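Local coordinates for YcgJ protein (Bacillus subtilis, PDB 1XXL), which probably transfers methyl groups from S-adenosylmethionine to a substrate that is not known here, at residues I47-T52 with E79-P84. Residues are numbered along the deposited sequence; the frame is centred on the assembly and turned at random.
Sequences IGVDAT and ESLPFP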
loop_
_atom_site.group_PDB
_atom_site.type_symbol
_atom_site.label_atom_id
_atom_site.label_comp_id
_atom_site.label_asym_id
_atom_site.label_seq_id
_atom_site.Cartn_x
_atom_site.Cartn_y
_atom_site.Cartn_z
ATOM N N ILE A 47 -3.336 -9.862 -13.072
ATOM C CA ILE A 47 -2.090 -10.529 -12.735
ATOM C C ILE A 47 -1.597 -9.946 -11.428
ATOM O O ILE A 47 -1.529 -8.733 -11.287
ATOM C CB ILE A 47 -1.055 -10.344 -13.824
ATOM C CG1 ILE A 47 -1.520 -11.056 -15.086
ATOM C CG2 ILE A 47 0.290 -10.909 -13.381
ATOM C CD1 ILE A 47 -0.567 -10.886 -16.241
ATOM N N GLY A 48 -1.288 -10.807 -10.466
ATOM C CA GLY A 48 -0.746 -10.382 -9.182
ATOM C C GLY A 48 0.710 -10.773 -9.061
ATOM O O GLY A 48 1.092 -11.866 -9.479
ATOM N N VAL A 49 1.544 -9.888 -8.534
ATOM C CA VAL A 49 2.903 -10.278 -8.158
ATOM C C VAL A 49 3.081 -10.104 -6.663
ATOM O O VAL A 49 2.629 -9.104 -6.089
ATOM C CB VAL A 49 4.024 -9.528 -8.949
ATOM C CG1 VAL A 49 3.888 -9.787 -10.440
ATOM C CG2 VAL A 49 3.979 -8.062 -8.705
ATOM N N ASP A 50 3.701 -11.102 -6.030
ATOM C CA ASP A 50 4.060 -11.016 -4.627
ATOM C C ASP A 50 5.491 -11.544 -4.428
ATOM O O ASP A 50 5.968 -12.411 -5.166
ATOM C CB ASP A 50 3.042 -11.741 -3.726
ATOM C CG ASP A 50 3.148 -11.298 -2.240
ATOM O OD1 ASP A 50 2.350 -10.409 -1.807
ATOM O OD2 ASP A 50 4.066 -11.795 -1.524
ATOM N N ALA A 51 6.182 -10.999 -3.435
ATOM C CA ALA A 51 7.583 -11.324 -3.215
ATOM C C ALA A 51 7.801 -12.726 -2.648
ATOM O O ALA A 51 8.869 -13.280 -2.816
ATOM C CB ALA A 51 8.231 -10.281 -2.312
ATOM N N THR A 52 6.791 -13.309 -2.011
ATOM C CA THR A 52 6.966 -14.589 -1.342
ATOM C C THR A 52 6.217 -15.692 -2.072
ATOM O O THR A 52 5.072 -15.506 -2.481
ATOM C CB THR A 52 6.499 -14.538 0.145
ATOM O OG1 THR A 52 5.072 -14.524 0.208
ATOM C CG2 THR A 52 7.019 -13.293 0.832
ATOM N N GLU A 79 10.430 -3.749 -8.102
ATOM C CA GLU A 79 11.687 -3.169 -8.587
ATOM C C GLU A 79 12.178 -3.829 -9.872
ATOM O O GLU A 79 13.029 -3.293 -10.543
ATOM C CB GLU A 79 12.785 -3.249 -7.517
ATOM C CG GLU A 79 12.589 -2.263 -6.373
ATOM C CD GLU A 79 11.761 -2.801 -5.218
ATOM O OE1 GLU A 79 11.294 -3.966 -5.272
ATOM O OE2 GLU A 79 11.599 -2.052 -4.230
ATOM N N SER A 80 11.649 -4.995 -10.198
ATOM C CA SER A 80 12.000 -5.684 -11.441
ATOM C C SER A 80 10.808 -6.464 -11.942
ATOM O O SER A 80 10.671 -7.643 -11.684
ATOM C CB SER A 80 13.186 -6.634 -11.216
ATOM O OG SER A 80 13.704 -7.083 -12.467
ATOM N N LEU A 81 9.915 -5.779 -12.627
ATOM C CA LEU A 81 8.763 -6.420 -13.242
ATOM C C LEU A 81 9.185 -7.052 -14.575
ATOM O O LEU A 81 9.859 -6.417 -15.384
ATOM C CB LEU A 81 7.654 -5.405 -13.487
ATOM C CG LEU A 81 7.096 -4.746 -12.239
ATOM C CD1 LEU A 81 6.161 -3.619 -12.636
ATOM C CD2 LEU A 81 6.399 -5.774 -11.353
ATOM N N PRO A 82 8.784 -8.306 -14.804
ATOM C CA PRO A 82 9.188 -9.000 -16.017
ATOM C C PRO A 82 8.400 -8.652 -17.292
ATOM O O PRO A 82 8.727 -9.150 -18.358
ATOM C CB PRO A 82 8.967 -10.467 -15.627
ATOM C CG PRO A 82 7.736 -10.409 -14.713
ATOM C CD PRO A 82 7.985 -9.173 -13.905
ATOM N N PHE A 83 7.404 -7.775 -17.193
ATOM C CA PHE A 83 6.410 -7.604 -18.229
ATOM C C PHE A 83 6.907 -6.639 -19.258
ATOM O O PHE A 83 7.783 -5.846 -18.966
ATOM C CB PHE A 83 5.083 -7.116 -17.626
ATOM C CG PHE A 83 4.591 -8.004 -16.519
ATOM C CD1 PHE A 83 4.144 -9.287 -16.803
ATOM C CD2 PHE A 83 4.631 -7.587 -15.212
ATOM C CE1 PHE A 83 3.711 -10.132 -15.796
ATOM C CE2 PHE A 83 4.205 -8.429 -14.189
ATOM C CZ PHE A 83 3.750 -9.704 -14.475
ATOM N N PRO A 84 6.351 -6.703 -20.480
ATOM C CA PRO A 84 6.740 -5.759 -21.528
ATOM C C PRO A 84 6.336 -4.310 -21.207
ATOM O O PRO A 84 5.418 -4.083 -20.421
ATOM C CB PRO A 84 5.936 -6.242 -22.741
ATOM C CG PRO A 84 5.465 -7.580 -22.407
ATOM C CD PRO A 84 5.320 -7.640 -20.951
#
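On one face of the Rossmann-like methyltransferase sheet, strand 45-50 turns I47 and V49 toward the loop that joins strands 71-75 and 88-94, where F83 meets both and L81 meets V49. F83 does most of the touching. V49 CG1 lies at the edge of the F83 ring, close to its plane and 4.0 Å from F83 CE2. I47 reaches the same ring with its branch methyl: with CG1 beside the backbone N (chi1 -66°), CG2 is left anti to that N and comes to 3.8 Å from F83 CZ. The other methyl of V49, CG2, looks to L81, 4.3 Å from L81 CD2. One face of the F83 ring is covered from within its own loop, P82 CG sitting 3.9 Å above the plane over the centre, and F88 meets the ring edge-to-face. L26 of strand 24-28 and V113 of helix 103-113 touch both L81 and F83, so these two side chains lie between the sheet and helix 103-113. D50 and A51, at the end of the strand, and E79 of the loop are assigned to the S-adenosylmethionine site. There D50 OD2 accepts the N-H of T52 (N to OD2 3.2 Å, 168°) in an Asx turn through its anti lone pair, while D50 OD1 accepts from G31 N and T52 OG1 caps helix 53-66 at M55 N.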